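Local coordinates for PILI retraction protein PILT (PDB 5FL3) that probably binds and hydrolyses ATP as the motor that drives retraction of pili, at residues T148-L153 with L235-T240; R133-V138 with A223-A228; E123-L128 with G272-R277. All blocks are in the same frame, centred on the assembly; numbering follows the deposited sequence.

Contact 1 (T148-L153 with L235-T240). With ADP (adenosine-5'-diphosphate), chain B.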
# COMPACT_ATOMS: atom_id res chain seq x y z
N THR A 148 2.93 2.58 -1.30
CA THR A 148 3.75 3.49 -2.07
C THR A 148 2.90 4.59 -2.66
O THR A 148 3.26 5.77 -2.62
CB THR A 148 4.50 2.74 -3.18
OG1 THR A 148 5.25 1.66 -2.60
CG2 THR A 148 5.44 3.66 -3.86
N THR A 149 1.76 4.22 -3.21
CA THR A 149 0.88 5.25 -3.71
C THR A 149 0.52 6.19 -2.57
O THR A 149 0.60 7.42 -2.73
CB THR A 149 -0.33 4.65 -4.35
OG1 THR A 149 0.08 4.00 -5.55
CG2 THR A 149 -1.35 5.74 -4.66
N LEU A 150 0.20 5.61 -1.41
CA LEU A 150 -0.14 6.41 -0.23
C LEU A 150 1.02 7.31 0.21
O LEU A 150 0.81 8.48 0.51
CB LEU A 150 -0.57 5.53 0.94
CG LEU A 150 -1.95 4.87 0.82
CD1 LEU A 150 -2.20 4.01 2.04
CD2 LEU A 150 -3.05 5.90 0.63
N ALA A 151 2.23 6.76 0.22
CA ALA A 151 3.37 7.55 0.63
C ALA A 151 3.61 8.74 -0.33
O ALA A 151 4.02 9.80 0.11
CB ALA A 151 4.59 6.69 0.72
N ALA A 152 3.35 8.56 -1.62
CA ALA A 152 3.57 9.62 -2.61
C ALA A 152 2.51 10.67 -2.39
O ALA A 152 2.78 11.86 -2.45
CB ALA A 152 3.52 9.09 -4.06
N LEU A 153 1.31 10.19 -2.11
CA LEU A 153 0.17 11.07 -1.90
C LEU A 153 0.34 11.91 -0.62
O LEU A 153 0.04 13.09 -0.61
CB LEU A 153 -1.10 10.23 -1.86
CG LEU A 153 -2.37 10.99 -1.55
CD1 LEU A 153 -2.50 12.11 -2.57
CD2 LEU A 153 -3.56 10.06 -1.58
N LEU A 235 -7.42 8.69 4.14
CA LEU A 235 -6.81 7.75 3.20
C LEU A 235 -6.81 6.34 3.79
O LEU A 235 -6.46 6.15 4.95
CB LEU A 235 -5.39 8.17 2.83
CG LEU A 235 -5.06 9.66 2.67
CD1 LEU A 235 -3.65 9.79 2.18
CD2 LEU A 235 -6.00 10.34 1.72
N SER A 236 -7.18 5.35 2.99
CA SER A 236 -7.10 3.97 3.46
C SER A 236 -7.00 2.99 2.31
O SER A 236 -7.01 3.38 1.13
CB SER A 236 -8.30 3.61 4.33
OG SER A 236 -7.99 2.50 5.15
N THR A 237 -6.88 1.72 2.66
CA THR A 237 -6.72 0.65 1.69
C THR A 237 -7.65 -0.49 1.97
O THR A 237 -8.05 -0.73 3.11
CB THR A 237 -5.31 0.08 1.68
OG1 THR A 237 -5.13 -0.73 2.85
CG2 THR A 237 -4.28 1.21 1.69
N LEU A 238 -7.99 -1.23 0.93
CA LEU A 238 -8.71 -2.48 1.08
C LEU A 238 -8.01 -3.48 0.14
O LEU A 238 -7.19 -3.08 -0.69
CB LEU A 238 -10.20 -2.27 0.76
CG LEU A 238 -11.29 -3.21 1.29
CD1 LEU A 238 -11.29 -3.33 2.81
CD2 LEU A 238 -12.65 -2.75 0.80
N HIS A 239 -8.29 -4.77 0.29
CA HIS A 239 -7.63 -5.83 -0.46
C HIS A 239 -8.24 -6.08 -1.84
O HIS A 239 -7.73 -6.89 -2.62
CB HIS A 239 -7.71 -7.11 0.32
CG HIS A 239 -9.11 -7.49 0.68
ND1 HIS A 239 -9.80 -6.91 1.73
CD2 HIS A 239 -9.99 -8.34 0.08
CE1 HIS A 239 -11.01 -7.41 1.79
NE2 HIS A 239 -11.16 -8.28 0.80
N THR A 240 -9.35 -5.39 -2.11
CA THR A 240 -10.19 -5.67 -3.27
C THR A 240 -9.63 -5.23 -4.62
O THR A 240 -8.91 -4.24 -4.72
CB THR A 240 -11.54 -5.02 -3.09
OG1 THR A 240 -11.34 -3.70 -2.59
CG2 THR A 240 -12.35 -5.82 -2.09
PB ADP B . 1.39 -3.04 -0.93
O1B ADP B . 1.81 -4.35 -0.27
O2B ADP B . 0.19 -3.17 -1.85
O3B ADP B . 1.27 -1.87 0.02
PA ADP B . 3.96 -1.86 -1.60
O1A ADP B . 4.56 -2.47 -0.34
O2A ADP B . 3.83 -0.35 -1.76
O3A ADP B . 2.58 -2.64 -1.94
O5' ADP B . 4.82 -2.36 -2.87
C5' ADP B . 5.48 -3.63 -2.93
C4' ADP B . 6.69 -3.45 -3.85
O4' ADP B . 6.29 -2.90 -5.10
C3' ADP B . 7.74 -2.52 -3.26
O3' ADP B . 8.99 -3.20 -3.33
C2' ADP B . 7.72 -1.27 -4.14
O2' ADP B . 9.03 -0.76 -4.42
C1' ADP B . 7.06 -1.73 -5.43
N9 ADP B . 6.17 -0.68 -6.02
C8 ADP B . 5.29 0.09 -5.34
N7 ADP B . 4.62 0.94 -6.16
C5 ADP B . 5.08 0.72 -7.42
C6 ADP B . 4.80 1.27 -8.76
N6 ADP B . 3.87 2.24 -8.92
N1 ADP B . 5.50 0.76 -9.82
C2 ADP B . 6.42 -0.22 -9.67
N3 ADP B . 6.72 -0.77 -8.47
C4 ADP B . 6.10 -0.35 -7.33
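Leu150 and Leu153 of the helix turn 148-153 rest on Leu235 and Thr237 of strand 233-238; residues 235-238 of the strand run nearly antiparallel to 148-153 (172°). The touch between the two segments is apolar throughout. Leu150 divides its branches: CD1 meets Thr237 CG2 at 3.5 Å, while CD2 slides past Leu235 CB at 3.9 Å. One turn on, Leu153 CD2 lies across Leu235 CD1, 3.8 Å away. Leucine suits position 150 because its forked end can touch two strand residues at once; threonine suits position 237 because it has two different ends, its methyl serving this core while OG1 bonds to Gly213 O.

At the N-terminal end of the helix the contact turns polar, where Thr148 meets the nucleotide. Thr148 OG1 gives a hydrogen bond of 2.6 Å to ADP O2A, and Thr148 N adds a weak one of 3.1 Å to the same oxygen. With OG1 beside the backbone N (chi1 -55°), hydroxyl and amide converge on this alpha-phosphate oxygen, and CG2 is left next to adenine N7, 3.7 Å off. A valine here would lack the hydroxyl, and O2A would probably keep just the weak amide bond from this position. Gly143, Ser144, Gly145, Lys146 and Ser147 also bind ADP, completing the strand-loop-helix of a P-loop (Walker A) whose helix is backed by the central sheet.

Contact 2 (R133-V138 with A223-A228)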
# COMPACT_ATOMS: atom_id res chain seq x y z
N ARG A 133 -11.95 17.18 2.39
CA ARG A 133 -12.90 16.28 3.02
C ARG A 133 -13.07 15.07 2.10
O ARG A 133 -13.02 15.21 0.89
CB ARG A 133 -14.24 16.99 3.26
CG ARG A 133 -14.17 18.50 3.08
CD ARG A 133 -15.49 19.22 3.27
NE ARG A 133 -15.46 20.60 2.76
CZ ARG A 133 -14.70 21.60 3.23
NH1 ARG A 133 -13.87 21.39 4.25
NH2 ARG A 133 -14.77 22.81 2.68
N GLY A 134 -13.29 13.88 2.66
CA GLY A 134 -13.59 12.72 1.84
C GLY A 134 -12.68 11.51 2.02
O GLY A 134 -11.62 11.59 2.67
N LEU A 135 -13.10 10.39 1.45
CA LEU A 135 -12.38 9.13 1.59
C LEU A 135 -11.68 8.72 0.29
O LEU A 135 -12.33 8.53 -0.74
CB LEU A 135 -13.34 8.01 2.03
CG LEU A 135 -12.69 6.64 2.21
CD1 LEU A 135 -11.71 6.63 3.38
CD2 LEU A 135 -13.73 5.52 2.35
N ILE A 136 -10.35 8.61 0.34
CA ILE A 136 -9.55 8.12 -0.78
C ILE A 136 -9.15 6.67 -0.47
O ILE A 136 -8.50 6.42 0.53
CB ILE A 136 -8.27 9.01 -1.02
CG1 ILE A 136 -8.67 10.38 -1.58
CG2 ILE A 136 -7.26 8.33 -1.95
CD1 ILE A 136 -7.56 11.41 -1.44
N LEU A 137 -9.56 5.73 -1.31
CA LEU A 137 -9.21 4.32 -1.10
C LEU A 137 -8.24 3.80 -2.16
O LEU A 137 -8.52 3.87 -3.35
CB LEU A 137 -10.46 3.44 -1.11
CG LEU A 137 -11.36 3.63 0.10
CD1 LEU A 137 -12.60 2.76 -0.05
CD2 LEU A 137 -10.58 3.32 1.39
N VAL A 138 -7.10 3.29 -1.71
CA VAL A 138 -6.15 2.64 -2.59
C VAL A 138 -6.22 1.12 -2.37
O VAL A 138 -5.89 0.65 -1.29
CB VAL A 138 -4.72 3.15 -2.33
CG1 VAL A 138 -3.74 2.51 -3.31
CG2 VAL A 138 -4.67 4.64 -2.42
N ALA A 223 -15.86 3.84 11.20
CA ALA A 223 -15.20 4.96 11.84
C ALA A 223 -14.54 5.81 10.79
O ALA A 223 -14.62 7.04 10.82
CB ALA A 223 -14.18 4.49 12.87
N ALA A 224 -13.89 5.13 9.84
CA ALA A 224 -13.21 5.82 8.76
C ALA A 224 -14.20 6.59 7.88
O ALA A 224 -13.92 7.71 7.47
CB ALA A 224 -12.41 4.85 7.95
N LEU A 225 -15.35 5.99 7.60
CA LEU A 225 -16.36 6.65 6.77
C LEU A 225 -16.85 7.90 7.46
O LEU A 225 -16.94 8.98 6.83
CB LEU A 225 -17.53 5.73 6.48
CG LEU A 225 -17.26 4.63 5.44
CD1 LEU A 225 -18.25 3.51 5.63
CD2 LEU A 225 -17.37 5.17 4.04
N MET A 226 -17.17 7.75 8.75
CA MET A 226 -17.66 8.85 9.58
C MET A 226 -16.65 10.01 9.64
O MET A 226 -17.00 11.18 9.42
CB MET A 226 -17.96 8.34 10.99
CG MET A 226 -19.15 7.36 11.08
SD MET A 226 -20.69 8.07 10.43
CE MET A 226 -20.92 9.46 11.55
N ALA A 227 -15.40 9.66 9.93
CA ALA A 227 -14.30 10.60 9.91
C ALA A 227 -14.29 11.39 8.59
O ALA A 227 -14.12 12.61 8.59
CB ALA A 227 -12.99 9.88 10.14
N ALA A 228 -14.50 10.69 7.48
CA ALA A 228 -14.57 11.32 6.16
C ALA A 228 -15.81 12.20 6.01
O ALA A 228 -15.79 13.23 5.36
CB ALA A 228 -14.55 10.27 5.05
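Gly134 and Ala228 bring the two backbones together, their CA atoms 4.6 Å apart at the start of strand 134-139 and near the end of helix 218-230. The axes of 134-138 and 223-228 are inclined at 132° and approach to 7.4 Å, a small separation made possible by the small residues at the meeting point. Gly134 has a positive phi of 125°, and at its backbone angles a beta carbon would be pressed against the carbonyl oxygen of Arg133, so glycine is the natural residue here.

Ala228 is the helix residue that faces the strand. Its CB lies 3.8 Å from Gly134 C and 4.0 Å from Leu135 CB; a single methyl group is enough to fill so narrow an interval. Leu135 directs its side chain to the helix, with CG anti to its backbone N (chi1 180°), which carries the methyls past Ala228 to the preceding turn. There Leu135 CD2 meets Leu225 CD2 at 4.0 Å, the two side chains crossing at a slant. Leu225 begins by pointing away from the strand, yet its length brings one methyl back to it. No hydrogen bond joins the segments.

Leu225 also lies on Leu265 and Leu266 of helix 259-269, and Ala228 touches Ser269 at the end of that helix. Backbone bonds tie Gly134 to His232 and Val234, and Leu135 to Ser269 and Leu271, so strand 134-139 enters the sheet between strands 233-238 and 270-280 just where helix 218-230 packs over it.

Contact 3 (E123-L128 with G272-R277)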
# COMPACT_ATOMS: atom_id res chain seq x y z
N GLU A 123 -2.21 14.67 -12.50
CA GLU A 123 -3.34 15.58 -12.42
C GLU A 123 -4.42 15.02 -11.51
O GLU A 123 -4.95 15.73 -10.66
CB GLU A 123 -3.90 15.87 -13.81
CG GLU A 123 -4.67 17.16 -13.90
CD GLU A 123 -5.37 17.32 -15.24
OE1 GLU A 123 -4.99 16.59 -16.19
OE2 GLU A 123 -6.31 18.14 -15.33
N VAL A 124 -4.72 13.75 -11.68
CA VAL A 124 -5.65 13.05 -10.80
C VAL A 124 -5.20 13.08 -9.34
O VAL A 124 -5.99 13.34 -8.43
CB VAL A 124 -5.83 11.60 -11.24
CG1 VAL A 124 -6.64 10.83 -10.21
CG2 VAL A 124 -6.50 11.54 -12.61
N MET A 125 -3.92 12.80 -9.11
CA MET A 125 -3.40 12.74 -7.76
C MET A 125 -3.55 14.08 -7.05
O MET A 125 -4.16 14.18 -5.98
CB MET A 125 -1.94 12.29 -7.76
CG MET A 125 -1.72 10.85 -8.17
SD MET A 125 -2.68 9.63 -7.25
CE MET A 125 -4.02 9.27 -8.38
N GLU A 126 -3.01 15.12 -7.67
CA GLU A 126 -3.06 16.46 -7.09
C GLU A 126 -4.50 16.94 -6.86
O GLU A 126 -4.78 17.69 -5.92
CB GLU A 126 -2.31 17.44 -7.98
CG GLU A 126 -0.83 17.14 -8.00
CD GLU A 126 -0.07 18.03 -8.93
OE1 GLU A 126 -0.73 18.77 -9.70
OE2 GLU A 126 1.18 17.99 -8.91
N SER A 127 -5.40 16.50 -7.71
CA SER A 127 -6.80 16.85 -7.57
C SER A 127 -7.38 16.24 -6.28
O SER A 127 -8.05 16.92 -5.51
CB SER A 127 -7.59 16.40 -8.80
OG SER A 127 -8.94 16.77 -8.68
N LEU A 128 -7.10 14.96 -6.06
CA LEU A 128 -7.53 14.24 -4.87
C LEU A 128 -6.88 14.80 -3.60
O LEU A 128 -7.53 14.91 -2.55
CB LEU A 128 -7.20 12.75 -5.00
CG LEU A 128 -8.05 11.90 -5.94
CD1 LEU A 128 -7.36 10.55 -6.18
CD2 LEU A 128 -9.47 11.69 -5.39
N GLY A 272 -12.63 9.03 -4.34
CA GLY A 272 -11.93 8.29 -5.37
C GLY A 272 -11.51 6.92 -4.88
O GLY A 272 -11.30 6.71 -3.68
N ILE A 273 -11.45 5.96 -5.80
CA ILE A 273 -10.85 4.67 -5.54
C ILE A 273 -9.75 4.41 -6.57
O ILE A 273 -9.96 4.58 -7.77
CB ILE A 273 -11.87 3.53 -5.59
CG1 ILE A 273 -13.09 3.85 -4.71
CG2 ILE A 273 -11.23 2.20 -5.20
CD1 ILE A 273 -14.24 2.91 -4.94
N LEU A 274 -8.57 4.03 -6.08
CA LEU A 274 -7.46 3.68 -6.93
C LEU A 274 -7.08 2.22 -6.77
O LEU A 274 -6.34 1.87 -5.86
CB LEU A 274 -6.26 4.57 -6.61
CG LEU A 274 -6.44 6.05 -6.95
CD1 LEU A 274 -5.57 6.94 -6.09
CD2 LEU A 274 -6.11 6.24 -8.41
N SER A 275 -7.59 1.36 -7.65
CA SER A 275 -7.29 -0.06 -7.56
C SER A 275 -6.06 -0.39 -8.38
O SER A 275 -5.93 0.05 -9.50
CB SER A 275 -8.48 -0.89 -8.02
OG SER A 275 -9.58 -0.70 -7.15
N GLN A 276 -5.14 -1.14 -7.79
CA GLN A 276 -3.83 -1.29 -8.36
C GLN A 276 -3.43 -2.74 -8.54
O GLN A 276 -3.81 -3.60 -7.76
CB GLN A 276 -2.80 -0.57 -7.49
CG GLN A 276 -3.01 0.92 -7.47
CD GLN A 276 -1.93 1.65 -6.72
OE1 GLN A 276 -0.92 1.06 -6.33
NE2 GLN A 276 -2.13 2.92 -6.51
N ARG A 277 -2.66 -2.98 -9.59
CA ARG A 277 -2.04 -4.27 -9.84
C ARG A 277 -0.65 -3.97 -10.39
O ARG A 277 -0.50 -3.06 -11.19
CB ARG A 277 -2.89 -5.09 -10.82
CG ARG A 277 -2.64 -6.58 -10.83
CD ARG A 277 -3.66 -7.33 -9.96
NE ARG A 277 -5.01 -6.74 -9.96
CZ ARG A 277 -5.95 -6.94 -10.89
NH1 ARG A 277 -5.71 -7.68 -11.97
NH2 ARG A 277 -7.14 -6.36 -10.76
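Leu274 of strand 270-280 receives two side chains from helix 122-130. Met125 meets it tip to tip, its CE 3.6 Å from Leu274 CD1 and 3.7 Å from Leu274 CD2, so that the terminal methyl touches both branches. Leu128 arrives one turn later, also end on, with CD1 at 4.0 Å from Leu274 CD1. Its other branch lies over the strand backbone, CD2 4.2 Å from Gly272 CA. A beta carbon on Gly272 would point at the helix and probably crowd Leu128 CD2, consistent with glycine at this place.

The bends of Met125 (chi2 -54°, chi3 101°) turn CE toward the strand although its CB does not face it; an unbranched, pliant chain suits that detour. Behind the first shell, Leu274 also touches Leu291 and Ile293 of the adjoining strand 287-295, and Leu128 reaches Ile136 of strand 134-139. Backbone bonds from Gly272 and Leu274 to Leu137 fix the strand in the sheet, while Met125 also touches Leu120.

With buried hydrocarbon and a thioether chain meeting no polar partner across the interface, the association rests on the hydrophobic effect and dispersion, and the fit of shapes sets its geometry.

In the fold
Three contacts gather on the central sheet of the P-loop NTPase core. The centres of contact 1 and contact 2 are about 12 Å apart, those of contact 1 and contact 3 about 9 Å, and those of contact 2 and contact 3 about 14 Å. Strand 134-139 lies between 233-238 and 270-280, parallel to both. Ile136 touches Leu153 and Leu128, so helices 146-160 and 122-130 share one face, while neighbouring Leu135 turns to helix 218-230 on the other. Along the chain, the segments of contacts 1 and 2 interleave, and those of contact 3 enclose them all. Residues far apart in sequence thus build one layered core beneath the ADP site that contact 1 adjoins.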